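Local structure of endonuclease V isoform X2 (Ciona intestinalis, 6OZI) at residues Glu18-Ile23 against His122-Gly127; Ser33-Val38 against Leu60-Met65; Glu51-Cys56 against Thr73-Ser78; Val190-Lys195 against Gly219-Arg224. The protein probably cleaves inosine-containing nucleic acid strands as a metal-ion-dependent endonuclease V, a family whose eukaryotic members act mainly on RNA. The protein carries 1 engineered substitution. All blocks are in the same frame, centred on the assembly; numbering follows the deposited sequence.

Contact 1 of 4, residues Glu18-Ile23 against His122-Gly127; sequences ELRDKI and HIRRCG. With nucleotides of chain C.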
# COMPACT_ATOMS: atom_id res chain seq x y z
N GLU A 18 4.91 -25.50 29.76
CA GLU A 18 4.17 -25.40 31.02
C GLU A 18 2.85 -24.64 30.87
O GLU A 18 1.92 -24.90 31.64
CB GLU A 18 5.06 -24.80 32.11
CG GLU A 18 5.33 -23.32 32.07
CD GLU A 18 6.13 -22.87 33.29
OE1 GLU A 18 6.49 -23.75 34.11
OE2 GLU A 18 6.40 -21.66 33.44
N LEU A 19 2.75 -23.71 29.91
CA LEU A 19 1.51 -22.96 29.73
C LEU A 19 0.43 -23.73 28.97
O LEU A 19 -0.76 -23.50 29.21
CB LEU A 19 1.77 -21.65 28.98
CG LEU A 19 2.19 -20.40 29.73
CD1 LEU A 19 2.32 -19.25 28.75
CD2 LEU A 19 1.15 -20.07 30.79
N ARG A 20 0.81 -24.65 28.07
CA ARG A 20 -0.15 -25.17 27.11
C ARG A 20 -1.37 -25.81 27.77
O ARG A 20 -2.48 -25.71 27.24
CB ARG A 20 0.53 -26.17 26.16
CG ARG A 20 1.17 -27.36 26.85
CD ARG A 20 2.00 -28.20 25.88
NE ARG A 20 1.19 -28.83 24.85
CZ ARG A 20 1.68 -29.51 23.82
NH1 ARG A 20 2.99 -29.67 23.69
NH2 ARG A 20 0.85 -30.05 22.93
N ASP A 21 -1.22 -26.44 28.94
CA ASP A 21 -2.38 -27.08 29.56
C ASP A 21 -3.32 -26.09 30.24
O ASP A 21 -4.40 -26.50 30.67
CB ASP A 21 -1.95 -28.16 30.57
CG ASP A 21 -1.52 -27.58 31.91
OD1 ASP A 21 -0.93 -26.48 31.94
OD2 ASP A 21 -1.76 -28.24 32.95
N LYS A 22 -2.93 -24.82 30.33
CA LYS A 22 -3.80 -23.81 30.90
C LYS A 22 -4.73 -23.19 29.87
O LYS A 22 -5.67 -22.47 30.24
CB LYS A 22 -2.96 -22.70 31.55
CG LYS A 22 -1.98 -23.19 32.61
CD LYS A 22 -2.69 -23.98 33.69
CE LYS A 22 -1.70 -24.47 34.74
NZ LYS A 22 -0.57 -25.22 34.12
N ILE A 23 -4.50 -23.45 28.58
CA ILE A 23 -5.34 -22.86 27.55
C ILE A 23 -6.68 -23.58 27.54
O ILE A 23 -6.74 -24.81 27.46
CB ILE A 23 -4.65 -22.95 26.19
CG1 ILE A 23 -3.37 -22.11 26.21
CG2 ILE A 23 -5.56 -22.48 25.08
CD1 ILE A 23 -2.35 -22.52 25.19
N HIS A 122 -0.66 -24.48 16.68
CA HIS A 122 0.72 -24.19 17.02
C HIS A 122 1.43 -25.50 17.35
O HIS A 122 0.81 -26.44 17.84
CB HIS A 122 0.76 -23.23 18.21
CG HIS A 122 2.14 -22.81 18.63
ND1 HIS A 122 2.86 -23.50 19.58
CD2 HIS A 122 2.89 -21.74 18.29
CE1 HIS A 122 4.02 -22.90 19.78
NE2 HIS A 122 4.06 -21.82 19.01
N ILE A 123 2.74 -25.54 17.07
CA ILE A 123 3.50 -26.78 17.23
C ILE A 123 3.39 -27.33 18.65
O ILE A 123 3.28 -28.54 18.86
CB ILE A 123 4.97 -26.58 16.82
CG1 ILE A 123 5.75 -27.88 17.04
CG2 ILE A 123 5.59 -25.39 17.56
CD1 ILE A 123 7.15 -27.87 16.48
N ARG A 124 3.43 -26.45 19.65
CA ARG A 124 3.25 -26.86 21.04
C ARG A 124 1.91 -26.40 21.60
O ARG A 124 1.75 -26.30 22.82
CB ARG A 124 4.41 -26.37 21.90
CG ARG A 124 5.72 -27.16 21.72
CD ARG A 124 6.94 -26.43 22.31
NE ARG A 124 7.18 -25.13 21.66
CZ ARG A 124 7.91 -24.95 20.56
NH1 ARG A 124 8.49 -25.99 19.96
NH2 ARG A 124 8.06 -23.73 20.07
N ARG A 125 0.93 -26.14 20.72
CA ARG A 125 -0.44 -25.81 21.11
C ARG A 125 -0.50 -24.59 22.02
O ARG A 125 -1.32 -24.51 22.94
CB ARG A 125 -1.12 -27.01 21.77
CG ARG A 125 -1.12 -28.27 20.92
CD ARG A 125 -1.81 -28.04 19.56
NE ARG A 125 -2.03 -29.31 18.88
CZ ARG A 125 -1.20 -29.85 18.00
NH1 ARG A 125 -0.07 -29.22 17.66
NH2 ARG A 125 -1.49 -31.03 17.45
N CYS A 126 0.34 -23.60 21.74
CA CYS A 126 0.46 -22.41 22.57
C CYS A 126 0.89 -21.22 21.72
O CYS A 126 1.92 -20.59 21.96
CB CYS A 126 1.44 -22.68 23.71
SG CYS A 126 1.58 -21.36 24.96
N GLY A 127 0.10 -20.90 20.69
CA GLY A 127 0.38 -19.74 19.88
C GLY A 127 0.11 -18.45 20.65
O GLY A 127 -0.46 -18.45 21.74
P DI C 5 4.97 -17.91 9.07
OP1 DI C 5 4.71 -17.75 7.59
OP2 DI C 5 6.10 -17.03 9.54
O5' DI C 5 3.59 -17.69 9.94
C5' DI C 5 2.34 -17.99 9.38
C4' DI C 5 1.24 -17.35 10.22
O4' DI C 5 1.29 -18.03 11.69
C3' DI C 5 1.42 -16.05 10.37
O3' DI C 5 0.12 -15.31 10.35
C2' DI C 5 2.06 -15.86 11.77
C1' DI C 5 1.55 -17.08 12.56
N9 DI C 5 2.60 -17.49 13.50
C8 DI C 5 3.89 -17.86 13.45
N7 DI C 5 4.28 -18.10 14.72
C5 DI C 5 3.26 -17.88 15.52
C6 DI C 5 3.11 -17.98 17.04
O6 DI C 5 4.02 -18.30 17.73
N1 DI C 5 1.86 -17.67 17.64
C2 DI C 5 0.75 -17.27 16.84
N3 DI C 5 0.90 -17.16 15.40
C4 DI C 5 2.20 -17.49 14.77
O HOH W 1 -3.02 -26.13 24.57
O HOH W 2 3.51 -30.84 21.00
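Arg20 and Ile23 make the close part of this contact, pressing on the backbone of Arg124, Arg125 and Cys126. One face of the Arg20 guanidinium covers Arg124 O, which sits 3.2 Å from its plane, toward the rim, an approach that makes no hydrogen bond with NE. Arg20 NH2 rests 3.3 Å from Arg125 CG, and the two guanidinium planes are turned 40° apart. Alongside, Ile23 CD1 reaches Arg125 O at 3.2 Å and Cys126 CA at 3.8 Å. The loop held in this way connects strand 112-116 to helix 128-136 of the RNase H-like fold. Its type I turn from His122 to Arg125 leads into Gly127, whose CA lies 3.4 Å from N1 of the inosine of chain C. The charge of Arg125 points away from Arg20, to Asp153 and Glu184. Elsewhere the segments meet less directly, through water: one molecule donates to Arg20 O and Arg125 O, and a second accepts from Arg20 NH1 and donates to Ile123 O. A bend at chi3 (-65°) turns the Arg20 guanidinium over the loop, where NH1 also pairs with Glu17. Shortening Arg20 to an alanine is likely to uncover the Arg124 carbonyl and leave Glu17 without this partner.

Contact 2 of 4, residues Ser33-Val38 against Leu60-Met65; sequences SKVKYV and LSYPEM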
# COMPACT_ATOMS: atom_id res chain seq x y z
N SER A 33 -24.03 -14.25 22.66
CA SER A 33 -24.97 -13.23 23.11
C SER A 33 -24.35 -12.26 24.10
O SER A 33 -24.86 -11.15 24.26
CB SER A 33 -26.21 -13.89 23.72
OG SER A 33 -25.85 -14.83 24.72
N LYS A 34 -23.27 -12.66 24.76
CA LYS A 34 -22.61 -11.80 25.73
C LYS A 34 -21.62 -10.82 25.11
O LYS A 34 -21.12 -9.93 25.81
CB LYS A 34 -21.88 -12.65 26.78
CG LYS A 34 -22.83 -13.33 27.78
CD LYS A 34 -22.05 -14.01 28.87
CE LYS A 34 -22.95 -14.43 30.02
NZ LYS A 34 -22.14 -14.85 31.20
N VAL A 35 -21.32 -10.95 23.82
CA VAL A 35 -20.34 -10.07 23.18
C VAL A 35 -20.99 -8.72 22.90
O VAL A 35 -21.87 -8.61 22.04
CB VAL A 35 -19.78 -10.69 21.90
CG1 VAL A 35 -18.73 -9.77 21.30
CG2 VAL A 35 -19.19 -12.06 22.20
N LYS A 36 -20.56 -7.69 23.63
CA LYS A 36 -20.94 -6.31 23.36
C LYS A 36 -19.81 -5.50 22.74
O LYS A 36 -20.08 -4.54 22.02
CB LYS A 36 -21.40 -5.62 24.65
CG LYS A 36 -22.35 -6.45 25.50
CD LYS A 36 -23.63 -6.82 24.76
CE LYS A 36 -24.50 -7.75 25.59
NZ LYS A 36 -25.56 -8.38 24.76
N TYR A 37 -18.56 -5.87 23.02
CA TYR A 37 -17.40 -5.23 22.43
C TYR A 37 -16.37 -6.29 22.08
O TYR A 37 -16.25 -7.30 22.78
CB TYR A 37 -16.76 -4.20 23.37
CG TYR A 37 -17.68 -3.08 23.79
CD1 TYR A 37 -17.93 -2.00 22.94
CD2 TYR A 37 -18.30 -3.10 25.03
CE1 TYR A 37 -18.77 -0.97 23.34
CE2 TYR A 37 -19.15 -2.08 25.43
CZ TYR A 37 -19.37 -1.02 24.58
OH TYR A 37 -20.20 -0.01 24.98
N VAL A 38 -15.64 -6.05 20.99
CA VAL A 38 -14.52 -6.90 20.57
C VAL A 38 -13.27 -6.03 20.52
O VAL A 38 -13.30 -4.91 20.01
CB VAL A 38 -14.77 -7.56 19.20
CG1 VAL A 38 -13.58 -8.43 18.82
CG2 VAL A 38 -16.05 -8.37 19.21
N LEU A 60 -14.04 -2.17 19.41
CA LEU A 60 -15.16 -1.93 18.52
C LEU A 60 -16.42 -2.53 19.13
O LEU A 60 -16.37 -3.57 19.78
CB LEU A 60 -14.93 -2.56 17.13
CG LEU A 60 -13.97 -1.88 16.16
CD1 LEU A 60 -12.53 -1.94 16.64
CD2 LEU A 60 -14.09 -2.51 14.78
N SER A 61 -17.55 -1.86 18.91
CA SER A 61 -18.81 -2.40 19.39
C SER A 61 -19.18 -3.65 18.60
O SER A 61 -18.76 -3.83 17.45
CB SER A 61 -19.92 -1.36 19.29
OG SER A 61 -20.07 -0.90 17.96
N TYR A 62 -19.96 -4.51 19.23
CA TYR A 62 -20.45 -5.72 18.58
C TYR A 62 -21.97 -5.75 18.70
O TYR A 62 -22.50 -5.58 19.80
CB TYR A 62 -19.85 -6.98 19.22
CG TYR A 62 -20.10 -8.24 18.42
CD1 TYR A 62 -21.32 -8.90 18.49
CD2 TYR A 62 -19.11 -8.77 17.61
CE1 TYR A 62 -21.56 -10.05 17.74
CE2 TYR A 62 -19.33 -9.91 16.86
CZ TYR A 62 -20.55 -10.56 16.94
OH TYR A 62 -20.76 -11.70 16.20
N PRO A 63 -22.67 -6.02 17.59
CA PRO A 63 -22.13 -6.37 16.27
C PRO A 63 -21.94 -5.21 15.29
O PRO A 63 -21.66 -5.47 14.12
CB PRO A 63 -23.20 -7.33 15.73
CG PRO A 63 -24.47 -6.77 16.29
CD PRO A 63 -24.14 -6.17 17.64
N GLU A 64 -22.09 -3.97 15.75
CA GLU A 64 -22.07 -2.84 14.82
C GLU A 64 -20.69 -2.58 14.22
O GLU A 64 -20.60 -1.94 13.17
CB GLU A 64 -22.56 -1.57 15.53
CG GLU A 64 -24.04 -1.59 15.88
CD GLU A 64 -24.34 -2.35 17.17
OE1 GLU A 64 -23.39 -2.83 17.82
OE2 GLU A 64 -25.53 -2.46 17.52
N MET A 65 -19.62 -3.07 14.86
CA MET A 65 -18.24 -2.90 14.36
C MET A 65 -17.84 -1.43 14.28
O MET A 65 -17.13 -1.02 13.37
CB MET A 65 -18.02 -3.59 13.01
CG MET A 65 -17.91 -5.09 13.08
SD MET A 65 -16.59 -5.64 14.19
CE MET A 65 -17.58 -6.24 15.55
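Val38 and Leu60 form an antiparallel hydrogen-bonded pair across the beta hairpin of strands 37-45 and 52-61, part of the antiparallel portion of the RNase H-like sheet, with Val38 N to Leu60 O and Leu60 N to Val38 O both 2.9 Å. One step on, Tyr37 and Ser61 are a non-hydrogen-bonded pair. Beyond the regular strands Tyr62 N still bonds to Lys36 O at 2.8 Å, approaching from above the carbonyl plane, 52° out of it. Gln111 takes the N-H groups of both Lys36 and Tyr37 into its side-chain oxygen, tying the hairpin to the approach of strand 112-116.

The Tyr62 ring, with CG anti to the backbone N (chi1 -168°), swings back over the 33-38 segment, and Val35 CG1 makes a CH-pi contact over one face, 4.0 Å from the ring centroid. Val38 CG2 approaches CD2 of the same ring obliquely, though a second conformer of Val38 makes this less certain. A serine in place of Tyr62 would probably open a gap over Val35 and strip its methyl of the ring face. The Tyr37 ring instead turns its edge to Leu60 O, while Tyr37 CA makes a CA-H...O contact with that oxygen at 3.3 Å.

Contact 3 of 4, residues Glu51-Cys56 against Thr73-Ser78; sequences ELAVSC and TKVKLS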
# COMPACT_ATOMS: atom_id res chain seq x y z
N GLU A 51 14.84 -0.64 16.98
CA GLU A 51 14.25 -0.55 18.31
C GLU A 51 12.84 0.03 18.26
O GLU A 51 11.98 -0.36 19.07
CB GLU A 51 15.13 0.32 19.20
CG GLU A 51 15.04 1.82 18.88
CD GLU A 51 15.81 2.23 17.64
OE1 GLU A 51 16.44 1.37 16.99
OE2 GLU A 51 15.78 3.44 17.30
N LEU A 52 12.57 0.91 17.31
CA LEU A 52 11.35 1.71 17.31
C LEU A 52 10.15 0.88 16.89
O LEU A 52 10.15 0.27 15.81
CB LEU A 52 11.55 2.91 16.39
CG LEU A 52 10.30 3.67 15.96
CD1 LEU A 52 9.68 4.32 17.18
CD2 LEU A 52 10.65 4.71 14.91
N ALA A 53 9.12 0.84 17.73
CA ALA A 53 7.89 0.15 17.38
C ALA A 53 6.72 0.90 17.99
O ALA A 53 6.89 1.80 18.82
CB ALA A 53 7.91 -1.31 17.86
N VAL A 54 5.51 0.54 17.56
CA VAL A 54 4.28 1.14 18.06
C VAL A 54 3.25 0.03 18.25
O VAL A 54 2.96 -0.72 17.31
CB VAL A 54 3.72 2.21 17.11
CG1 VAL A 54 2.35 2.67 17.57
CG2 VAL A 54 4.68 3.39 17.00
N SER A 55 2.72 -0.10 19.46
CA SER A 55 1.60 -1.00 19.70
C SER A 55 0.29 -0.23 19.58
O SER A 55 0.26 1.00 19.66
CB SER A 55 1.71 -1.65 21.09
OG SER A 55 1.53 -0.70 22.12
N CYS A 56 -0.79 -0.96 19.34
CA CYS A 56 -2.12 -0.36 19.27
C CYS A 56 -3.15 -1.33 19.81
O CYS A 56 -3.12 -2.53 19.49
CB CYS A 56 -2.49 0.04 17.83
SG CYS A 56 -4.19 0.68 17.65
N THR A 73 1.01 3.18 21.37
CA THR A 73 2.09 3.41 22.32
C THR A 73 3.43 3.17 21.64
O THR A 73 3.63 2.11 21.04
CB THR A 73 1.97 2.48 23.53
OG1 THR A 73 0.63 2.53 24.05
CG2 THR A 73 2.94 2.90 24.62
N LYS A 74 4.32 4.14 21.72
CA LYS A 74 5.69 3.91 21.28
C LYS A 74 6.36 2.94 22.24
O LYS A 74 6.41 3.17 23.45
CB LYS A 74 6.46 5.23 21.22
CG LYS A 74 7.90 5.10 20.75
CD LYS A 74 8.62 6.44 20.84
CE LYS A 74 10.11 6.30 20.55
NZ LYS A 74 10.75 5.34 21.49
N VAL A 75 6.87 1.83 21.69
CA VAL A 75 7.41 0.73 22.48
C VAL A 75 8.73 0.29 21.87
O VAL A 75 9.01 0.52 20.69
CB VAL A 75 6.45 -0.47 22.58
CG1 VAL A 75 5.12 -0.05 23.19
CG2 VAL A 75 6.24 -1.09 21.21
N LYS A 76 9.56 -0.32 22.71
CA LYS A 76 10.77 -0.99 22.28
C LYS A 76 10.54 -2.49 22.37
O LYS A 76 10.26 -3.01 23.46
CB LYS A 76 11.97 -0.56 23.13
CG LYS A 76 12.44 0.87 22.83
CD LYS A 76 13.30 1.46 23.96
CE LYS A 76 14.46 0.53 24.34
NZ LYS A 76 15.25 1.10 25.47
N LEU A 77 10.62 -3.17 21.24
CA LEU A 77 10.35 -4.60 21.19
C LEU A 77 11.53 -5.37 21.77
O LEU A 77 12.69 -4.98 21.59
CB LEU A 77 10.05 -5.05 19.76
CG LEU A 77 8.70 -4.57 19.21
CD1 LEU A 77 8.50 -4.99 17.75
CD2 LEU A 77 7.54 -5.06 20.07
N SER A 78 11.24 -6.47 22.47
CA SER A 78 12.28 -7.22 23.17
C SER A 78 12.94 -8.29 22.31
O SER A 78 14.07 -8.69 22.61
CB SER A 78 11.72 -7.85 24.45
OG SER A 78 10.52 -8.54 24.21
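The flat groups that meet between Ala53 and Val75 are peptide units, turned differently at the two bonds of this antiparallel hydrogen-bonded pair. Val75 N stands above the carbonyl plane of Ala53, 47° out of it and 2.9 Å from Ala53 O, whereas Ala53 N comes to Val75 O at 3.0 Å nearly in line with the C=O bond, though bent at the hydrogen. They belong to the hairpin of strands 52-61 and 67-76, the latter outermost at this end of the RNase H-like sheet within the chain. The axes of strands 52-56 and 73-76 run 131° apart, well short of exactly antiparallel. Two further bonds, Ser55 N to Thr73 O and Thr73 N to Ser55 O, close the next hydrogen-bonded pair.

Ala53, Ser55, Thr73 and Val75 share one face of the sheet, the one that meets helix 86-104. Ala53 CB touches Leu77 CG at 3.6 Å and, from a direction roughly at right angles, Val75 CG2 at 3.7 Å. On the opposite face Lys74 CG, anti to the backbone N (chi1 -179°), carries the chain past Leu52 CD1, which lies 3.9 Å from Lys74 CE; Leu52 also packs against helix 227-243. Thr73 follows Asn71 and Thr72, which bind a potassium ion. Glu97 OE2 is hydrogen-bonded to both Ser55 OG and Thr73 OG1, joining the two strands through one carboxylate oxygen, and Ser55 OG lies 3.5 Å from Thr73 CB.

Contact 4 of 4, residues Val190-Lys195 against Gly219-Arg224; sequences VLYAPK and GCTKTR. With nucleotides of chain D.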
# COMPACT_ATOMS: atom_id res chain seq x y z
N VAL A 190 -11.47 -20.33 6.87
CA VAL A 190 -12.78 -19.73 6.66
C VAL A 190 -12.70 -18.67 5.58
O VAL A 190 -11.65 -18.08 5.31
CB VAL A 190 -13.37 -19.14 7.95
CG1 VAL A 190 -13.48 -20.21 9.04
CG2 VAL A 190 -12.56 -17.93 8.43
N LEU A 191 -13.86 -18.43 4.96
CA LEU A 191 -14.02 -17.42 3.92
C LEU A 191 -15.40 -16.81 4.12
O LEU A 191 -16.41 -17.37 3.67
CB LEU A 191 -13.86 -18.06 2.55
CG LEU A 191 -13.58 -17.18 1.33
CD1 LEU A 191 -13.19 -18.09 0.18
CD2 LEU A 191 -14.79 -16.33 0.96
N TYR A 192 -15.46 -15.65 4.77
CA TYR A 192 -16.73 -15.02 5.10
C TYR A 192 -17.01 -13.77 4.29
O TYR A 192 -18.17 -13.50 3.99
CB TYR A 192 -16.77 -14.66 6.59
CG TYR A 192 -16.72 -15.86 7.51
CD1 TYR A 192 -17.42 -17.02 7.21
CD2 TYR A 192 -15.97 -15.83 8.68
CE1 TYR A 192 -17.38 -18.11 8.05
CE2 TYR A 192 -15.92 -16.92 9.53
CZ TYR A 192 -16.63 -18.06 9.21
OH TYR A 192 -16.58 -19.15 10.05
N ALA A 193 -15.98 -13.05 3.88
CA ALA A 193 -16.18 -11.80 3.17
C ALA A 193 -16.54 -12.05 1.71
O ALA A 193 -16.08 -13.02 1.11
CB ALA A 193 -14.92 -10.95 3.24
N PRO A 194 -17.35 -11.19 1.12
CA PRO A 194 -17.63 -11.31 -0.31
C PRO A 194 -16.41 -10.92 -1.13
O PRO A 194 -15.48 -10.27 -0.64
CB PRO A 194 -18.80 -10.34 -0.54
CG PRO A 194 -18.63 -9.31 0.52
CD PRO A 194 -18.06 -10.04 1.73
N LYS A 195 -16.40 -11.37 -2.39
CA LYS A 195 -15.36 -11.02 -3.36
C LYS A 195 -13.97 -11.45 -2.87
O LYS A 195 -12.95 -10.86 -3.25
CB LYS A 195 -15.38 -9.52 -3.66
CG LYS A 195 -16.75 -9.02 -4.07
CD LYS A 195 -16.79 -7.53 -4.35
CE LYS A 195 -18.21 -7.11 -4.77
NZ LYS A 195 -18.28 -5.76 -5.41
N GLY A 219 -18.98 -12.52 12.53
CA GLY A 219 -19.66 -11.30 12.93
C GLY A 219 -18.80 -10.06 12.81
O GLY A 219 -19.32 -8.95 12.67
N CYS A 220 -17.47 -10.22 12.87
CA CYS A 220 -16.55 -9.10 12.74
C CYS A 220 -16.13 -8.83 11.30
O CYS A 220 -15.31 -7.95 11.08
CB CYS A 220 -15.30 -9.33 13.59
SG CYS A 220 -15.57 -9.34 15.37
N THR A 221 -16.67 -9.56 10.33
CA THR A 221 -16.17 -9.52 8.96
C THR A 221 -17.00 -8.56 8.11
O THR A 221 -18.21 -8.76 7.94
CB THR A 221 -16.18 -10.91 8.33
OG1 THR A 221 -15.20 -11.74 8.98
CG2 THR A 221 -15.85 -10.83 6.85
N LYS A 222 -16.35 -7.52 7.60
CA LYS A 222 -16.85 -6.75 6.47
C LYS A 222 -16.07 -7.07 5.20
O LYS A 222 -16.67 -7.40 4.17
CB LYS A 222 -16.79 -5.24 6.76
CG LYS A 222 -17.75 -4.77 7.83
CD LYS A 222 -17.70 -3.25 8.00
CE LYS A 222 -18.64 -2.79 9.10
NZ LYS A 222 -18.48 -1.34 9.43
N THR A 223 -14.75 -7.00 5.27
CA THR A 223 -13.84 -7.46 4.23
C THR A 223 -13.04 -8.64 4.80
O THR A 223 -13.33 -9.14 5.89
CB THR A 223 -12.95 -6.31 3.76
OG1 THR A 223 -12.18 -5.80 4.86
CG2 THR A 223 -13.82 -5.18 3.20
N ARG A 224 -12.01 -9.08 4.06
CA ARG A 224 -11.29 -10.29 4.44
C ARG A 224 -10.72 -10.19 5.85
O ARG A 224 -10.82 -11.13 6.65
CB ARG A 224 -10.18 -10.59 3.43
CG ARG A 224 -9.43 -11.89 3.72
CD ARG A 224 -8.28 -12.11 2.72
NE ARG A 224 -7.49 -13.30 3.03
CZ ARG A 224 -6.26 -13.29 3.52
NH1 ARG A 224 -5.64 -12.14 3.77
NH2 ARG A 224 -5.62 -14.43 3.77
P DA D 12 -10.64 -7.51 0.94
OP1 DA D 12 -11.83 -8.33 1.26
OP2 DA D 12 -9.54 -7.35 1.92
O5' DA D 12 -9.99 -8.04 -0.43
C5' DA D 12 -10.83 -8.53 -1.46
C4' DA D 12 -10.02 -8.85 -2.69
O4' DA D 12 -9.46 -7.63 -3.22
C3' DA D 12 -8.83 -9.77 -2.45
O3' DA D 12 -9.22 -11.12 -2.65
C2' DA D 12 -7.84 -9.32 -3.52
C1' DA D 12 -8.13 -7.83 -3.63
N9 DA D 12 -7.25 -7.01 -2.80
C8 DA D 12 -7.40 -6.72 -1.47
N7 DA D 12 -6.45 -5.95 -0.99
C5 DA D 12 -5.62 -5.74 -2.07
C6 DA D 12 -4.43 -5.01 -2.22
N6 DA D 12 -3.85 -4.33 -1.24
N1 DA D 12 -3.86 -5.00 -3.44
C2 DA D 12 -4.45 -5.68 -4.43
N3 DA D 12 -5.56 -6.40 -4.41
C4 DA D 12 -6.10 -6.39 -3.19
P DC D 11 -11.64 -1.31 3.35
OP1 DC D 11 -13.02 -0.85 3.65
OP2 DC D 11 -10.66 -1.54 4.43
O5' DC D 11 -11.80 -2.66 2.55
C5' DC D 11 -10.66 -3.26 2.00
C4' DC D 11 -10.95 -3.72 0.59
O4' DC D 11 -10.43 -2.76 -0.34
C3' DC D 11 -10.31 -5.03 0.23
O3' DC D 11 -11.19 -6.06 0.55
C2' DC D 11 -10.10 -4.92 -1.28
C1' DC D 11 -9.97 -3.42 -1.50
N1 DC D 11 -8.58 -2.95 -1.77
C2 DC D 11 -8.04 -3.11 -3.05
O2 DC D 11 -8.73 -3.67 -3.91
N3 DC D 11 -6.80 -2.65 -3.31
C4 DC D 11 -6.10 -2.04 -2.35
N4 DC D 11 -4.87 -1.60 -2.65
C5 DC D 11 -6.63 -1.86 -1.04
C6 DC D 11 -7.86 -2.32 -0.80
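Two irregular loops come together at Ala193 and Thr223, whose CA atoms are 5.0 Å apart, with no hydrogen bond passing directly between them. The Ala193 methyl does most of the touching: its CB presses on the peptide joining Thr223 to Arg224, 3.4 Å from Thr223 C. Next to this, Thr221 CG2 meets the same methyl at 3.7 Å and continues to Tyr192 CB at 3.9 Å. With CG2 anti to the backbone N, Thr221 offers that methyl to the 190-195 loop, while its OG1 lies at the edge of the Tyr192 ring and is hydrogen-bonded to Val217 O. Pro194 adds a lighter contact, its CD 3.9 Å from Lys222 O.

The peptide that Ala193 backs also serves the DNA. Arg224 N donates a hydrogen bond of 2.9 Å to OP1 of DA12 of chain D, with an N-H...O angle of 149°. On the DNA side Thr223 CG2 lies 3.3 Å from O5' of DC11 of chain D; its OG1 is hydrogen-bonded to Lys230 NZ. The Arg224 side chain runs out extended and is secured by backbone carbonyls of Lys145, Lys198 and Pro199. This backbone grip on a phosphate is consistent with sequence-independent binding.

In the fold, the 190-195 loop links strands 184-190 and 200-206, and the 219-224 loop links helices 210-219 and 227-243; the Tyr192 side chain touches Ala214 and Lys218 of helix 210-219.

How the contacts relate
Contacts 2 and 3 both use strand 52-61, at its opposite ends, and their centres are 28 Å apart. Contacts 2 and 4 touch: Tyr62 OH packs on Gly219 CA at 3.5 Å and Met65 CE on Cys220 SG at 3.7 Å, so the hairpin end abuts a DNA-binding loop. Contact 1 lies across the chain's centre from contact 4, 28 Å between centres. Both meet nucleic acid, contact 1 at the inosine base of chain C and contact 4 at the backbone of chain D. Contact 3 comes within about 7 Å of nucleic acid at its nearest atom, contact 2 about 11 Å. Along the chain, contacts 2 and 3 are nested inside the loop that contact 1 closes.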